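Local structure of glutaminase 1 (Escherichia coli, 1U60) at residues A41-V46 and Q293-S298; V116-I121 and W173-A178; M274-F279 and A297-Q302. The protein catalyses the hydrolysis of L-glutamine to L-glutamate and ammonium, working as a homotetramer. All coordinates share one frame; numbering follows the deposited sequence.

How the contacts relate
Followed from the N terminus, strand 42-47 comes first, and contact 1 joins it to helix 290-303 across 246 residues, the widest closure of the three. Within that span contact 2 ties helix 117-126 to helix 166-178 and is complete before strand 274-279 begins. Contact 3 then makes the short return from that strand to helix 290-303, ending on the same helix as contact 1, with Ala297 and Ser298 shared. Contacts 1 and 3 have centres about 4 Å apart, since their strands are antiparallel neighbours bonded at Ala44 N to Ala277 O. Contact 2 lies on the other side of the chain's centre, about 32 Å from either centre, in the helical part.

Contact 1 (A41-V46 and Q293-S298); sequences AAVAIV and QKMVAS. With EDO (1,2-ethanediol), chain E.
Ala41 meets helix 290-303 through its methyl group, with Ala41 CB 4.2 Å from Met295 CE. This residue still precedes the strand proper, and its backbone is tied to Asp57. At Ala42 the side chain turns away from the helix, toward Thr202 of helix 202-213, so it is the peptide oxygen that makes the contact: Met295 CE packs 3.5 Å from Ala42 O. That oxygen accepts the backbone bond from Phe279, and the methyl merely packs against it. Met295 reaches this far because its chain is extended at chi2 (-174°) and bends at the last torsion (chi3 -74°), which swings CE back over the strand end. Val43 points toward the helix and belongs to the closest pair of CA atoms, its CA 6.5 Å from the CA of Met295. Here Val43 CB lies 4.1 Å from Met295 CB, and Val43 CG1 lies 4.2 Å from Met295 SD, the thioether chain crossing the valine at a slant. Met295 thus covers the strand with its root at Val43 and its tip at Ala41 and Ala42. Phe18 of helix 4-18 also packs on Met295. On the solvent side of the helix, Lys294 NZ donates a hydrogen bond of 3.2 Å to O2 of a 1,2-ethanediol; this lysine is a known acetylation site, unmodified here. The split between Val43 and Ala42, one facing helix 290-303 and the other helix 202-213, is consistent with the helix-sheet-helix layering of the beta-lactamase-like fold, in which terminal helices cover one face of an antiparallel sheet.

Contact 2 (V116-I121 and W173-A178); sequences VNAGAI and WLLYSA
Leu175 projects from helix 166-178 toward Ala118 and Ile121 of helix 117-126, and it alone supplies the second segment's side of this contact. Its CB is still distant, 5.5 Å from Ala118 O. CG, set beside the backbone N by chi1 of -65°, comes to 4.3 Å from Ala118 O. The two methyls then differ. Leu175 CD2 stays at 4.1 Å from Ala118 O, whereas Leu175 CD1 presses to 3.2 Å from that oxygen, approaching well off the C=O direction. The same CD1 lies 4.3 Å from Ala118 CB and also 4.3 Å from Ile121 CB, so it touches two residues one helical turn apart. Leu104 and Pro111 pack on both Ala118 and Leu175. Next to Ala118, Asn117 is a predicted substrate-binding residue whose OD1 is bonded to Lys69 NZ, and the side chain of Ile121 comes within about 4 Å of the predicted binding residues Asn168 and Tyr192. No hydrogen bond joins the two segments: one methyl fitted tightly against two aliphatic carbons implies cohesion by apolar packing and shape beside the probable substrate pocket, with the carbonyl oxygen a close van der Waals neighbour of the methyl.

Contact 3 (M274-F279 and A297-Q302); sequences MGIAAF and ASVAKQ
Ile276 gives up the most surface here, and its two ends meet Val299 and Ala300 on successive positions of helix 290-303. The closest pair of CA atoms, those of Ile276 and Val299 at 7.7 Å, is far enough apart that the side chains alone bridge the gap. One branch, Ile276 CG2, lies opposite the N of its own residue and leans on the valine, 3.9 Å from Val299 CB. The longer arm leaves beside the backbone N (chi1 -49°) and runs on nearly straight (chi2 166°), carrying Ile276 CD1 to 4.0 Å from Val299 CG1. Since Val299 CG1 also lies 4.0 Å from Ile276 CG2, this valine methyl rests against both ends of the isoleucine, and the two side chains run antiparallel alongside each other. Val43 and Ile45 of the neighbouring strand and Ala14 of helix 4-18 close in around Val299. Ala300 supplies a single methyl: Ala300 CB sits 4.2 Å from Ile276 CD1, with Leu256 beside it. Further round the helix, Gln302 NE2 donates to Ser298 OG at 2.9 Å, with the partner tilted 26° from the amide plane, and it is bonded as well to Ala10 O of helix 4-18. Helix 290-303 thus meets helix 4-18 by a hydrogen bond from Gln302 as well as by packing on Ala14. Across the strand-helix interface itself every touching atom is a carbon and no hydrogen bond spans it, which implies that the helix is seated on strand 274-279 by hydrophobic burial and close branch-to-branch fit.

Contact 1 (A41-V46 and Q293-S298)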
loop_
_atom_site.group_PDB
_atom_site.type_symbol
_atom_site.label_atom_id
_atom_site.label_comp_id
_atom_site.label_asym_id
_atom_site.label_seq_id
_atom_site.Cartn_x
_atom_site.Cartn_y
_atom_site.Cartn_z
ATOM N N ALA A 41 -26.984 -6.187 8.355
ATOM C CA ALA A 41 -26.086 -6.084 7.226
ATOM C C ALA A 41 -26.561 -5.020 6.247
ATOM O O ALA A 41 -27.770 -4.939 5.965
ATOM C CB ALA A 41 -26.031 -7.401 6.525
ATOM N N ALA A 42 -25.626 -4.202 5.722
ATOM C CA ALA A 42 -25.936 -3.097 4.832
ATOM C C ALA A 42 -24.770 -2.818 3.931
ATOM O O ALA A 42 -23.611 -3.124 4.279
ATOM C CB ALA A 42 -26.326 -1.862 5.604
ATOM N N VAL A 43 -25.090 -2.265 2.778
ATOM C CA VAL A 43 -24.087 -1.773 1.860
ATOM C C VAL A 43 -24.634 -0.525 1.165
ATOM O O VAL A 43 -25.850 -0.382 0.911
ATOM C CB VAL A 43 -23.646 -2.847 0.869
ATOM C CG1 VAL A 43 -24.847 -3.440 0.126
ATOM C CG2 VAL A 43 -22.626 -2.315 -0.073
ATOM N N ALA A 44 -23.748 0.426 0.899
ATOM C CA ALA A 44 -24.157 1.695 0.285
ATOM C C ALA A 44 -23.066 2.297 -0.584
ATOM O O ALA A 44 -21.900 2.141 -0.319
ATOM C CB ALA A 44 -24.559 2.749 1.354
ATOM N N ILE A 45 -23.510 3.094 -1.569
ATOM C CA ILE A 45 -22.690 3.985 -2.350
ATOM C C ILE A 45 -23.188 5.422 -2.133
ATOM O O ILE A 45 -24.384 5.701 -2.119
ATOM C CB ILE A 45 -22.861 3.680 -3.843
ATOM C CG1 ILE A 45 -22.277 2.327 -4.225
ATOM C CG2 ILE A 45 -22.298 4.795 -4.704
ATOM C CD1 ILE A 45 -22.690 1.811 -5.606
ATOM N N VAL A 46 -22.231 6.334 -1.945
ATOM C CA VAL A 46 -22.483 7.742 -2.049
ATOM C C VAL A 46 -21.533 8.291 -3.112
ATOM O O VAL A 46 -20.322 8.184 -2.983
ATOM C CB VAL A 46 -22.306 8.466 -0.726
ATOM C CG1 VAL A 46 -22.509 10.007 -0.975
ATOM C CG2 VAL A 46 -23.328 7.934 0.301
ATOM N N GLN A 293 -16.636 -6.814 4.183
ATOM C CA GLN A 293 -15.544 -6.883 3.221
ATOM C C GLN A 293 -16.042 -7.372 1.889
ATOM O O GLN A 293 -15.736 -6.813 0.842
ATOM C CB GLN A 293 -14.439 -7.838 3.686
ATOM C CG GLN A 293 -13.504 -7.206 4.659
ATOM C CD GLN A 293 -12.525 -8.192 5.281
ATOM O OE1 GLN A 293 -11.304 -8.148 4.964
ATOM N NE2 GLN A 293 -13.027 -9.067 6.189
ATOM N N LYS A 294 -16.828 -8.450 1.939
ATOM C CA LYS A 294 -17.314 -9.097 0.724
ATOM C C LYS A 294 -18.293 -8.188 -0.019
ATOM O O LYS A 294 -18.248 -8.108 -1.222
ATOM C CB LYS A 294 -17.929 -10.494 1.045
ATOM C CG LYS A 294 -16.860 -11.521 1.400
ATOM C CD LYS A 294 -15.975 -12.018 0.201
ATOM C CE LYS A 294 -14.603 -12.602 0.707
ATOM N NZ LYS A 294 -14.499 -14.094 0.622
ATOM N N MET A 295 -19.150 -7.473 0.699
ATOM C CA MET A 295 -20.132 -6.632 0.044
ATOM C C MET A 295 -19.437 -5.418 -0.641
ATOM O O MET A 295 -19.792 -5.050 -1.744
ATOM C CB MET A 295 -21.223 -6.177 1.033
ATOM C CG MET A 295 -22.197 -7.331 1.334
ATOM S SD MET A 295 -23.593 -6.736 2.367
ATOM C CE MET A 295 -22.911 -6.565 3.821
ATOM N N VAL A 296 -18.469 -4.783 0.029
ATOM C CA VAL A 296 -17.730 -3.680 -0.589
ATOM C C VAL A 296 -16.924 -4.169 -1.795
ATOM O O VAL A 296 -16.957 -3.529 -2.860
ATOM C CB VAL A 296 -16.816 -2.981 0.420
ATOM C CG1 VAL A 296 -15.870 -2.040 -0.282
ATOM C CG2 VAL A 296 -17.664 -2.192 1.503
ATOM N N ALA A 297 -16.202 -5.280 -1.628
ATOM C CA ALA A 297 -15.455 -5.856 -2.739
ATOM C C ALA A 297 -16.361 -6.160 -3.920
ATOM O O ALA A 297 -16.014 -5.945 -5.073
ATOM C CB ALA A 297 -14.720 -7.124 -2.279
ATOM N N SER A 298 -17.556 -6.691 -3.626
ATOM C CA SER A 298 -18.502 -7.023 -4.684
ATOM C C SER A 298 -18.927 -5.795 -5.503
ATOM O O SER A 298 -18.896 -5.797 -6.722
ATOM C CB SER A 298 -19.734 -7.709 -4.097
ATOM O OG SER A 298 -20.671 -7.952 -5.158
HETATM C C1 EDO E . -12.290 -15.245 3.777
HETATM O O1 EDO E . -11.920 -16.056 4.884
HETATM C C2 EDO E . -11.075 -14.908 2.934
HETATM O O2 EDO E . -11.561 -14.255 1.783
#

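Contact 2 (V116-I121 and W173-A178)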
loop_
_atom_site.group_PDB
_atom_site.type_symbol
_atom_site.label_atom_id
_atom_site.label_comp_id
_atom_site.label_asym_id
_atom_site.label_seq_id
_atom_site.Cartn_x
_atom_site.Cartn_y
_atom_site.Cartn_z
ATOM N N VAL A 116 -2.619 2.501 12.973
ATOM C CA VAL A 116 -2.571 1.537 14.061
ATOM C C VAL A 116 -2.888 2.285 15.361
ATOM O O VAL A 116 -2.899 3.497 15.369
ATOM C CB VAL A 116 -1.266 0.767 14.136
ATOM C CG1 VAL A 116 -1.040 0.034 12.793
ATOM C CG2 VAL A 116 -0.105 1.686 14.530
ATOM N N ASN A 117 -3.230 1.580 16.420
ATOM C CA ASN A 117 -3.695 2.294 17.631
ATOM C C ASN A 117 -2.661 3.332 18.155
ATOM O O ASN A 117 -2.993 4.432 18.541
ATOM C CB ASN A 117 -4.027 1.295 18.753
ATOM C CG ASN A 117 -5.392 0.641 18.599
ATOM O OD1 ASN A 117 -5.936 0.495 17.505
ATOM N ND2 ASN A 117 -5.921 0.138 19.733
ATOM N N ALA A 118 -1.395 2.940 18.175
ATOM C CA ALA A 118 -0.349 3.804 18.706
ATOM C C ALA A 118 -0.262 5.084 17.845
ATOM O O ALA A 118 -0.258 6.190 18.365
ATOM C CB ALA A 118 1.015 3.023 18.710
ATOM N N GLY A 119 -0.227 4.925 16.523
ATOM C CA GLY A 119 -0.197 6.084 15.665
ATOM C C GLY A 119 -1.426 6.961 15.785
ATOM O O GLY A 119 -1.344 8.174 15.649
ATOM N N ALA A 120 -2.576 6.354 16.028
ATOM C CA ALA A 120 -3.814 7.079 16.074
ATOM C C ALA A 120 -3.859 7.897 17.344
ATOM O O ALA A 120 -4.279 9.031 17.340
ATOM C CB ALA A 120 -4.989 6.111 16.025
ATOM N N ILE A 121 -3.404 7.311 18.441
ATOM C CA ILE A 121 -3.353 8.041 19.711
ATOM C C ILE A 121 -2.398 9.237 19.605
ATOM O O ILE A 121 -2.704 10.342 20.081
ATOM C CB ILE A 121 -2.974 7.095 20.867
ATOM C CG1 ILE A 121 -4.122 6.114 21.126
ATOM C CG2 ILE A 121 -2.708 7.885 22.154
ATOM C CD1 ILE A 121 -3.764 4.881 21.952
ATOM N N TRP A 173 1.424 6.011 27.221
ATOM C CA TRP A 173 2.603 6.276 28.018
ATOM C C TRP A 173 3.879 5.892 27.282
ATOM O O TRP A 173 4.891 6.573 27.434
ATOM C CB TRP A 173 2.504 5.571 29.407
ATOM C CG TRP A 173 1.610 6.271 30.396
ATOM C CD1 TRP A 173 0.525 5.749 30.999
ATOM C CD2 TRP A 173 1.728 7.617 30.900
ATOM N NE1 TRP A 173 -0.055 6.662 31.842
ATOM C CE2 TRP A 173 0.652 7.828 31.789
ATOM C CE3 TRP A 173 2.617 8.673 30.660
ATOM C CZ2 TRP A 173 0.455 9.038 32.475
ATOM C CZ3 TRP A 173 2.438 9.864 31.336
ATOM C CH2 TRP A 173 1.359 10.047 32.221
ATOM N N LEU A 174 3.876 4.797 26.517
ATOM C CA LEU A 174 5.020 4.449 25.704
ATOM C C LEU A 174 5.363 5.527 24.665
ATOM O O LEU A 174 6.548 5.895 24.478
ATOM C CB LEU A 174 4.797 3.153 24.953
ATOM C CG LEU A 174 4.802 1.878 25.804
ATOM C CD1 LEU A 174 4.397 0.690 24.955
ATOM C CD2 LEU A 174 6.157 1.658 26.515
ATOM N N LEU A 175 4.352 6.000 23.965
ATOM C CA LEU A 175 4.507 7.151 23.063
ATOM C C LEU A 175 5.064 8.386 23.805
ATOM O O LEU A 175 6.053 8.992 23.374
ATOM C CB LEU A 175 3.186 7.479 22.380
ATOM C CG LEU A 175 2.703 6.389 21.443
ATOM C CD1 LEU A 175 1.236 6.571 21.210
ATOM C CD2 LEU A 175 3.455 6.428 20.134
ATOM N N TYR A 176 4.471 8.738 24.927
ATOM C CA TYR A 176 4.856 9.932 25.655
ATOM C C TYR A 176 6.323 9.828 26.083
ATOM O O TYR A 176 7.113 10.806 25.964
ATOM C CB TYR A 176 3.984 10.085 26.865
ATOM C CG TYR A 176 4.186 11.391 27.593
ATOM C CD1 TYR A 176 5.110 11.493 28.631
ATOM C CD2 TYR A 176 3.460 12.518 27.237
ATOM C CE1 TYR A 176 5.320 12.685 29.294
ATOM C CE2 TYR A 176 3.658 13.721 27.897
ATOM C CZ TYR A 176 4.595 13.800 28.928
ATOM O OH TYR A 176 4.791 14.983 29.596
ATOM N N SER A 177 6.685 8.631 26.549
ATOM C CA SER A 177 8.032 8.370 27.023
ATOM C C SER A 177 9.064 8.513 25.901
ATOM O O SER A 177 10.172 8.979 26.145
ATOM C CB SER A 177 8.084 6.979 27.689
ATOM O OG SER A 177 9.424 6.633 27.986
ATOM N N ALA A 178 8.683 8.121 24.688
ATOM C CA ALA A 178 9.578 8.030 23.539
ATOM C C ALA A 178 9.687 9.336 22.807
ATOM O O ALA A 178 10.549 9.445 21.906
ATOM C CB ALA A 178 9.090 7.003 22.594
#

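Contact 3 (M274-F279 and A297-Q302)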
loop_
_atom_site.group_PDB
_atom_site.type_symbol
_atom_site.label_atom_id
_atom_site.label_comp_id
_atom_site.label_asym_id
_atom_site.label_seq_id
_atom_site.Cartn_x
_atom_site.Cartn_y
_atom_site.Cartn_z
ATOM N N MET A 274 -16.602 7.845 -5.985
ATOM C CA MET A 274 -17.579 7.449 -4.969
ATOM C C MET A 274 -16.956 6.901 -3.699
ATOM O O MET A 274 -15.797 6.500 -3.667
ATOM C CB MET A 274 -18.544 6.384 -5.533
ATOM C CG MET A 274 -17.862 5.059 -5.865
ATOM S SD MET A 274 -19.000 3.758 -6.321
ATOM C CE MET A 274 -19.794 4.529 -7.735
ATOM N N GLY A 275 -17.729 6.967 -2.621
ATOM C CA GLY A 275 -17.487 6.154 -1.443
ATOM C C GLY A 275 -18.349 4.916 -1.463
ATOM O O GLY A 275 -19.513 4.985 -1.872
ATOM N N ILE A 276 -17.787 3.793 -1.013
ATOM C CA ILE A 276 -18.516 2.545 -0.895
ATOM C C ILE A 276 -18.327 2.081 0.526
ATOM O O ILE A 276 -17.216 2.010 1.058
ATOM C CB ILE A 276 -17.998 1.442 -1.858
ATOM C CG1 ILE A 276 -17.867 1.960 -3.269
ATOM C CG2 ILE A 276 -18.852 0.112 -1.760
ATOM C CD1 ILE A 276 -17.035 1.011 -4.231
ATOM N N ALA A 277 -19.411 1.724 1.164
ATOM C CA ALA A 277 -19.293 1.230 2.533
ATOM C C ALA A 277 -20.216 0.057 2.766
ATOM O O ALA A 277 -21.245 -0.106 2.089
ATOM C CB ALA A 277 -19.581 2.303 3.518
ATOM N N ALA A 278 -19.877 -0.726 3.761
ATOM C CA ALA A 278 -20.798 -1.775 4.254
ATOM C C ALA A 278 -20.633 -1.986 5.714
ATOM O O ALA A 278 -19.686 -1.524 6.311
ATOM C CB ALA A 278 -20.529 -3.072 3.498
ATOM N N PHE A 279 -21.580 -2.734 6.309
ATOM C CA PHE A 279 -21.578 -3.044 7.691
ATOM C C PHE A 279 -22.165 -4.408 7.921
ATOM O O PHE A 279 -23.194 -4.764 7.326
ATOM C CB PHE A 279 -22.387 -1.963 8.424
ATOM C CG PHE A 279 -23.031 -2.407 9.691
ATOM C CD1 PHE A 279 -22.285 -2.658 10.821
ATOM C CD2 PHE A 279 -24.428 -2.468 9.774
ATOM C CE1 PHE A 279 -22.891 -3.036 11.988
ATOM C CE2 PHE A 279 -25.058 -2.823 10.937
ATOM C CZ PHE A 279 -24.301 -3.107 12.061
ATOM N N ALA A 297 -16.202 -5.280 -1.628
ATOM C CA ALA A 297 -15.455 -5.856 -2.739
ATOM C C ALA A 297 -16.361 -6.160 -3.920
ATOM O O ALA A 297 -16.014 -5.945 -5.073
ATOM C CB ALA A 297 -14.720 -7.124 -2.279
ATOM N N SER A 298 -17.556 -6.691 -3.626
ATOM C CA SER A 298 -18.502 -7.023 -4.684
ATOM C C SER A 298 -18.927 -5.795 -5.503
ATOM O O SER A 298 -18.896 -5.797 -6.722
ATOM C CB SER A 298 -19.734 -7.709 -4.097
ATOM O OG SER A 298 -20.671 -7.952 -5.158
ATOM N N VAL A 299 -19.285 -4.695 -4.831
ATOM C CA VAL A 299 -19.673 -3.499 -5.527
ATOM C C VAL A 299 -18.516 -3.028 -6.424
ATOM O O VAL A 299 -18.707 -2.709 -7.614
ATOM C CB VAL A 299 -20.101 -2.397 -4.532
ATOM C CG1 VAL A 299 -20.357 -1.019 -5.252
ATOM C CG2 VAL A 299 -21.362 -2.802 -3.759
ATOM N N ALA A 300 -17.305 -2.998 -5.844
ATOM C CA ALA A 300 -16.165 -2.479 -6.551
ATOM C C ALA A 300 -15.878 -3.380 -7.768
ATOM O O ALA A 300 -15.557 -2.881 -8.859
ATOM C CB ALA A 300 -14.938 -2.398 -5.641
ATOM N N LYS A 301 -16.036 -4.685 -7.602
ATOM C CA LYS A 301 -15.739 -5.625 -8.693
ATOM C C LYS A 301 -16.791 -5.499 -9.801
ATOM O O LYS A 301 -16.482 -5.514 -10.994
ATOM C CB LYS A 301 -15.750 -7.045 -8.181
ATOM C CG LYS A 301 -15.398 -8.082 -9.239
ATOM C CD LYS A 301 -14.940 -9.397 -8.619
ATOM C CE LYS A 301 -14.519 -10.405 -9.693
ATOM N NZ LYS A 301 -15.371 -11.624 -9.641
ATOM N N GLN A 302 -18.043 -5.388 -9.404
ATOM C CA GLN A 302 -19.145 -5.261 -10.366
ATOM C C GLN A 302 -19.017 -3.968 -11.172
ATOM O O GLN A 302 -19.351 -3.964 -12.350
ATOM C CB GLN A 302 -20.496 -5.257 -9.672
ATOM C CG GLN A 302 -21.000 -6.583 -9.101
ATOM C CD GLN A 302 -22.334 -6.384 -8.379
ATOM O OE1 GLN A 302 -23.369 -6.169 -9.040
ATOM N NE2 GLN A 302 -22.300 -6.360 -7.031
#